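Local coordinates for protein methyltransferase FkbM (Methylobacillus flagellatus KT, PDB 2PY6) that probably transfers a methyl group to a substrate that is not known, at residues K229-G234 against D334-I339; C233-G238 against V255-P260; K340-G345 against A366-H371. All coordinates share one frame; numbering follows the deposited sequence.

Contact 1: residues K229-G234 against D334-I339; sequences KMVDCG and DAPTFI
The Phe338 ring takes the selenium of Met230 at its edge, SE lying 4.8 Å from the ring centroid and 75° off the ring normal, a Met-aromatic contact. Met230 CG adds an oblique touch, 3.7 Å from Phe338 CD2, and Phe224 meets the same ring edge-to-face. The other flat group, the Asp334 carboxylate, is held on both oxygens: OD2 receives Lys229 NZ at 2.8 Å on its syn side, somewhat out of plane, in a salt bridge, while OD1 is met from above the plane by the backbone N of Ala335. Lys229 reaches it because its chain is extended beyond CG, with CD passing 3.3 Å from Ala335 O. With an alanine at Asp334 the Lys229 ammonium would probably lose this carboxylate, and the end of its long chain would be freer to turn. The two segments pair as parallel strands at the middle of a Rossmann-like methyltransferase sheet, where strands 229-233 and 338-341 are neighbours although 99 residues separate the two segments. Val231 N gives a nearly straight bond to Phe338 O at 2.9 Å. Lys229 O is gripped twice, by Thr337 N on a lone pair in the carbonyl plane and by Phe338 N tilted 32° from it. Thr337 OG1 stands between its own backbone N and carbonyl carbon (chi1 62°), from where it accepts Lys229 N at 2.7 Å; it also bonds Glu228. On the face bearing Val231 and Ile339, Val231 CG2 packs alongside Pro336 CB at 3.9 Å, and helix 355-361 covers Pro336 and Ile339.

Contact 2: residues C233-G238 against V255-P260; sequences CGASIG and VWMIEP
Ile258 O accepts both Gly234 N, at 2.9 Å and nearly in line with the carbonyl, and Ala235 N, at 3.1 Å and from above the carbonyl plane. The two bonds tie the glycine-rich loop after strand 229-233 to the end of strand 254-258; in Rossmann-like methyltransferases of class I this loop and the acidic residue just after the second strand typically border the S-adenosylmethionine pocket, a role consistent with this geometry. That acidic residue, Glu259, is bent at chi2 (62°), which brings OE1 back over the loop to take Ser236 N at 2.8 Å, from above the carboxylate plane. The other oxygen, OE2, is bonded by Asn264 ND2 and Asp261 N, so the carboxylate is fixed at both oxygens. Met257 curls at chi3 and sets its CE against Ala235 CB at 3.8 Å; its side chain also touches Leu268 of helix 262-274. A type II' turn from Ala235 to Gly238, closed by Gly238 N to Ala235 O, leads into helix 239-248, and Gly238 sits at its N-cap, its CA 3.9 Å from Met257 CE.

Contact 3: residues K340-G345 against A366-H371; sequences KMDIEG and AISAYH
His371 lays one face of its imidazole under the carbonyl oxygen of Ile343, which stands 3.7 Å above the ring plane and over its centre. The opposite face meets Tyr370 CD1, offset toward the rim, so the ring is sandwiched between a backbone carbonyl and an aromatic neighbour. At its edge, close to the ring plane, NE2 faces two oxygens: Asp342 OD1 at 2.8 Å, in a weak bond bent to 129°, and Ser368 OG at 2.9 Å, where either atom could be the donor. The Asp342 carboxylate is turned 41° from the imidazole plane, and the two side chains cross at about a right angle. Tyr370 OH comes within 3.7 Å of Asp342 OD1, its ring oblique to that oxygen.

Strand pairing sets these loops beside each other. Met341 N bonds Ala366 O and Ser368 N bonds Met341 O, both at 2.8 Å, joining two parallel strands whose chains then run on into Asp342 and His371. On one face, CD1 of Ile367 touches Met341 CB at 3.7 Å, a position set by turning chi2 to -62°; helix 347-352 lies over this face, with Ala350 against Met341. On the other, Lys340 and Ala366 are covered by Tyr216, while Lys340 NZ makes its salt bridge with Asp232. Glu347 anchors the loop that follows by accepting Ile343 N. Strands 338-341 and 364-368, linked through helices 347-352 and 355-361, form a beta-alpha-beta crossover, and the polar cluster of Asp342, Ser368 and His371 gathers at the carboxyl ends of its strands, the end of a Rossmann-like methyltransferase sheet where cofactor and substrate are usually bound.

How the contacts relate
Following the chain, strand 229-233 opens contact 1, and its last two residues, Cys233 and Gly234, also begin contact 2. Contact 2 closes first, a short loop through helix 239-248 back to strand 254-258, and is nested inside the long loop that contact 1 closes at strand 338-341. Contact 3 starts one residue after contact 1 stops, at Lys340 on that same strand, and closes a third loop through two helices to strand 364-368; it lies in series with the others. Together they order four neighbouring parallel strands, 254-258, 229-233, 338-341 and 364-368, and Lys340 NZ joins contact 3 to Gly234 O, an atom of the residue that contacts 1 and 2 share.

Contact 1: residues K229-G234 against D334-I339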
# COMPACT_ATOMS: atom_id res chain seq x y z
N LYS A 229 5.06 14.05 37.15
CA LYS A 229 6.31 13.33 37.27
C LYS A 229 5.91 11.87 37.09
O LYS A 229 5.33 11.24 37.99
CB LYS A 229 7.02 13.61 38.61
CG LYS A 229 7.45 15.10 38.80
CD LYS A 229 7.84 15.41 40.27
CE LYS A 229 8.39 16.84 40.44
NZ LYS A 229 8.65 17.30 41.88
N MSE A 230 6.16 11.38 35.87
CA MSE A 230 5.75 10.04 35.46
C MSE A 230 6.84 8.96 35.42
O MSE A 230 7.91 9.17 34.80
CB MSE A 230 5.14 10.12 34.03
CG MSE A 230 4.66 8.82 33.56
SE MSE A 230 3.73 8.70 31.89
CE MSE A 230 4.93 9.28 30.70
N VAL A 231 6.56 7.83 36.08
CA VAL A 231 7.39 6.64 35.96
C VAL A 231 6.70 5.84 34.84
O VAL A 231 5.53 5.40 34.96
CB VAL A 231 7.49 5.83 37.27
CG1 VAL A 231 8.33 4.56 37.09
CG2 VAL A 231 8.07 6.69 38.39
N ASP A 232 7.41 5.73 33.73
CA ASP A 232 6.93 4.99 32.55
C ASP A 232 7.63 3.62 32.62
O ASP A 232 8.71 3.40 32.07
CB ASP A 232 7.26 5.78 31.31
CG ASP A 232 6.85 5.10 30.04
OD1 ASP A 232 6.33 3.97 30.08
OD2 ASP A 232 7.09 5.72 28.98
N CYS A 233 6.96 2.70 33.31
CA CYS A 233 7.51 1.38 33.57
C CYS A 233 7.06 0.44 32.46
O CYS A 233 5.86 0.15 32.32
CB CYS A 233 7.06 0.96 34.99
SG CYS A 233 7.82 -0.49 35.59
N GLY A 234 8.03 -0.02 31.67
CA GLY A 234 7.82 -0.82 30.46
C GLY A 234 7.59 0.20 29.33
O GLY A 234 6.55 0.19 28.68
N ASP A 334 12.88 11.37 42.83
CA ASP A 334 11.89 12.33 43.25
C ASP A 334 10.58 11.57 43.42
O ASP A 334 10.43 10.42 42.97
CB ASP A 334 11.75 13.45 42.21
CG ASP A 334 11.09 14.71 42.78
OD1 ASP A 334 10.73 14.75 43.97
OD2 ASP A 334 10.93 15.69 42.02
N ALA A 335 9.65 12.22 44.10
CA ALA A 335 8.34 11.71 44.34
C ALA A 335 7.52 11.81 43.03
O ALA A 335 7.39 12.91 42.44
CB ALA A 335 7.69 12.51 45.46
N PRO A 336 7.02 10.64 42.55
CA PRO A 336 6.21 10.68 41.34
C PRO A 336 4.76 11.05 41.63
O PRO A 336 4.28 10.95 42.76
CB PRO A 336 6.31 9.24 40.79
CG PRO A 336 6.48 8.40 41.98
CD PRO A 336 7.17 9.26 43.05
N THR A 337 4.10 11.52 40.59
CA THR A 337 2.69 11.86 40.60
C THR A 337 1.89 10.81 39.81
O THR A 337 0.68 10.76 39.96
CB THR A 337 2.47 13.26 39.94
OG1 THR A 337 2.89 13.24 38.57
CG2 THR A 337 3.25 14.36 40.69
N PHE A 338 2.56 9.97 39.02
CA PHE A 338 1.92 8.98 38.18
C PHE A 338 2.85 7.83 37.88
O PHE A 338 4.02 8.04 37.52
CB PHE A 338 1.49 9.67 36.86
CG PHE A 338 0.78 8.77 35.88
CD1 PHE A 338 -0.30 7.98 36.28
CD2 PHE A 338 1.12 8.79 34.55
CE1 PHE A 338 -0.97 7.18 35.40
CE2 PHE A 338 0.45 7.98 33.64
CZ PHE A 338 -0.60 7.17 34.06
N ILE A 339 2.35 6.61 38.07
CA ILE A 339 3.07 5.40 37.67
C ILE A 339 2.21 4.59 36.67
O ILE A 339 1.09 4.13 36.97
CB ILE A 339 3.54 4.50 38.86
CG1 ILE A 339 4.44 5.29 39.82
CG2 ILE A 339 4.33 3.25 38.34
CD1 ILE A 339 4.64 4.65 41.16

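Contact 2: residues C233-G238 against V255-P260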
# COMPACT_ATOMS: atom_id res chain seq x y z
N CYS A 233 6.96 2.70 33.31
CA CYS A 233 7.51 1.38 33.57
C CYS A 233 7.06 0.44 32.46
O CYS A 233 5.86 0.15 32.32
CB CYS A 233 7.06 0.96 34.99
SG CYS A 233 7.82 -0.49 35.59
N GLY A 234 8.03 -0.02 31.67
CA GLY A 234 7.82 -0.82 30.46
C GLY A 234 7.59 0.20 29.33
O GLY A 234 6.55 0.19 28.68
N ALA A 235 8.56 1.09 29.12
CA ALA A 235 8.43 2.21 28.16
C ALA A 235 8.36 1.82 26.67
O ALA A 235 7.90 2.63 25.89
CB ALA A 235 9.48 3.26 28.39
N SER A 236 8.77 0.59 26.35
CA SER A 236 8.76 -0.01 25.00
C SER A 236 9.30 0.89 23.90
O SER A 236 10.50 1.11 23.82
CB SER A 236 7.36 -0.54 24.65
OG SER A 236 6.98 -1.50 25.59
N ILE A 237 8.39 1.45 23.12
CA ILE A 237 8.73 2.24 21.96
C ILE A 237 8.36 3.72 22.15
O ILE A 237 8.42 4.49 21.20
CB ILE A 237 8.13 1.58 20.66
CG1 ILE A 237 6.61 1.61 20.63
CG2 ILE A 237 8.58 0.13 20.59
CD1 ILE A 237 6.05 1.10 19.33
N GLY A 238 8.01 4.09 23.40
CA GLY A 238 7.80 5.49 23.75
C GLY A 238 6.42 6.08 23.61
O GLY A 238 6.28 7.29 23.75
N VAL A 255 10.02 12.75 33.50
CA VAL A 255 9.65 11.42 33.06
C VAL A 255 10.83 10.47 33.24
O VAL A 255 11.89 10.72 32.72
CB VAL A 255 9.13 11.37 31.61
CG1 VAL A 255 8.86 9.93 31.20
CG2 VAL A 255 7.85 12.22 31.48
N TRP A 256 10.63 9.40 33.99
CA TRP A 256 11.61 8.33 34.12
C TRP A 256 11.10 7.14 33.32
O TRP A 256 10.13 6.50 33.70
CB TRP A 256 11.76 7.87 35.54
CG TRP A 256 12.18 8.89 36.51
CD1 TRP A 256 13.47 9.23 36.84
CD2 TRP A 256 11.33 9.65 37.37
NE1 TRP A 256 13.46 10.17 37.82
CE2 TRP A 256 12.16 10.44 38.19
CE3 TRP A 256 9.93 9.72 37.54
CZ2 TRP A 256 11.66 11.31 39.16
CZ3 TRP A 256 9.44 10.58 38.49
CH2 TRP A 256 10.29 11.39 39.28
N MSE A 257 11.74 6.87 32.19
CA MSE A 257 11.38 5.76 31.34
C MSE A 257 12.24 4.52 31.67
O MSE A 257 13.47 4.59 31.57
CB MSE A 257 11.55 6.15 29.87
CG MSE A 257 10.72 7.32 29.41
SE MSE A 257 10.82 7.64 27.51
CE MSE A 257 9.80 6.70 26.91
N ILE A 258 11.58 3.41 32.01
CA ILE A 258 12.24 2.14 32.41
C ILE A 258 11.92 1.06 31.40
O ILE A 258 10.76 0.70 31.22
CB ILE A 258 11.77 1.68 33.82
CG1 ILE A 258 11.89 2.85 34.83
CG2 ILE A 258 12.56 0.45 34.30
CD1 ILE A 258 11.30 2.51 36.17
N GLU A 259 12.96 0.53 30.73
CA GLU A 259 12.76 -0.50 29.74
C GLU A 259 14.01 -1.39 29.63
O GLU A 259 15.08 -0.87 29.35
CB GLU A 259 12.50 0.20 28.39
CG GLU A 259 12.51 -0.73 27.19
CD GLU A 259 11.44 -1.79 27.27
OE1 GLU A 259 10.26 -1.46 27.64
OE2 GLU A 259 11.75 -2.94 26.91
N PRO A 260 13.88 -2.74 29.83
CA PRO A 260 15.09 -3.59 29.75
C PRO A 260 15.51 -4.13 28.38
O PRO A 260 16.67 -4.48 28.22
CB PRO A 260 14.72 -4.78 30.65
CG PRO A 260 13.27 -4.94 30.46
CD PRO A 260 12.70 -3.55 30.21

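Contact 3: residues K340-G345 against A366-H371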
# COMPACT_ATOMS: atom_id res chain seq x y z
N LYS A 340 2.72 4.51 35.44
CA LYS A 340 2.16 3.70 34.38
C LYS A 340 2.99 2.43 34.41
O LYS A 340 4.23 2.51 34.53
CB LYS A 340 2.28 4.40 33.03
CG LYS A 340 2.01 3.45 31.78
CD LYS A 340 3.32 2.80 31.32
CE LYS A 340 3.19 1.96 30.17
NZ LYS A 340 4.49 1.94 29.50
N MSE A 341 2.34 1.27 34.31
CA MSE A 341 3.03 -0.01 34.36
C MSE A 341 2.44 -1.02 33.39
O MSE A 341 1.23 -1.35 33.45
CB MSE A 341 2.98 -0.60 35.77
CG MSE A 341 3.89 -1.80 35.96
SE MSE A 341 3.88 -2.58 37.70
CE MSE A 341 4.83 -1.32 38.56
N ASP A 342 3.30 -1.50 32.49
CA ASP A 342 2.98 -2.57 31.57
C ASP A 342 4.29 -3.30 31.27
O ASP A 342 5.00 -2.91 30.35
CB ASP A 342 2.39 -2.05 30.28
CG ASP A 342 1.98 -3.17 29.33
OD1 ASP A 342 1.93 -4.36 29.71
OD2 ASP A 342 1.70 -2.82 28.18
N ILE A 343 4.58 -4.36 32.02
CA ILE A 343 5.86 -5.09 31.88
C ILE A 343 5.71 -6.57 31.62
O ILE A 343 4.67 -7.16 31.89
CB ILE A 343 6.79 -4.79 33.11
CG1 ILE A 343 6.20 -5.30 34.42
CG2 ILE A 343 7.00 -3.27 33.21
CD1 ILE A 343 7.19 -5.34 35.60
N GLU A 344 6.76 -7.18 31.06
CA GLU A 344 6.73 -8.65 30.81
C GLU A 344 6.90 -9.49 32.11
O GLU A 344 6.28 -10.56 32.28
CB GLU A 344 7.80 -9.06 29.76
N GLY A 345 7.69 -8.95 33.03
CA GLY A 345 7.99 -9.59 34.31
C GLY A 345 6.87 -9.42 35.32
O GLY A 345 5.80 -8.96 34.97
N ALA A 366 -1.66 3.57 36.75
CA ALA A 366 -2.31 2.88 35.62
C ALA A 366 -1.54 1.59 35.49
O ALA A 366 -0.39 1.59 35.00
CB ALA A 366 -2.27 3.69 34.38
N ILE A 367 -2.14 0.48 35.93
CA ILE A 367 -1.44 -0.81 36.02
C ILE A 367 -2.07 -1.83 35.08
O ILE A 367 -3.25 -2.18 35.26
CB ILE A 367 -1.43 -1.34 37.48
CG1 ILE A 367 -1.00 -0.26 38.50
CG2 ILE A 367 -0.51 -2.55 37.63
CD1 ILE A 367 0.45 0.28 38.33
N SER A 368 -1.33 -2.28 34.07
CA SER A 368 -1.90 -3.21 33.09
C SER A 368 -2.26 -4.48 33.86
O SER A 368 -1.48 -4.94 34.70
CB SER A 368 -0.94 -3.47 31.95
OG SER A 368 0.12 -4.22 32.41
N ALA A 369 -3.45 -5.01 33.62
CA ALA A 369 -4.01 -6.08 34.46
C ALA A 369 -4.35 -7.37 33.76
O ALA A 369 -5.04 -8.19 34.34
CB ALA A 369 -5.27 -5.54 35.11
N TYR A 370 -3.84 -7.56 32.56
CA TYR A 370 -4.20 -8.70 31.72
C TYR A 370 -3.13 -9.78 31.56
O TYR A 370 -3.34 -10.68 30.76
CB TYR A 370 -4.57 -8.19 30.33
CG TYR A 370 -3.37 -7.68 29.53
CD1 TYR A 370 -2.91 -6.39 29.68
CD2 TYR A 370 -2.68 -8.54 28.65
CE1 TYR A 370 -1.80 -5.93 28.94
CE2 TYR A 370 -1.58 -8.10 27.95
CZ TYR A 370 -1.14 -6.80 28.08
OH TYR A 370 -0.05 -6.38 27.35
N HIS A 371 -2.00 -9.70 32.27
CA HIS A 371 -0.88 -10.65 32.06
C HIS A 371 -1.07 -12.01 32.71
O HIS A 371 -0.59 -13.02 32.20
CB HIS A 371 0.48 -10.02 32.48
CG HIS A 371 0.79 -8.74 31.75
ND1 HIS A 371 1.34 -8.71 30.49
CD2 HIS A 371 0.56 -7.45 32.08
CE1 HIS A 371 1.45 -7.46 30.09
NE2 HIS A 371 0.99 -6.67 31.04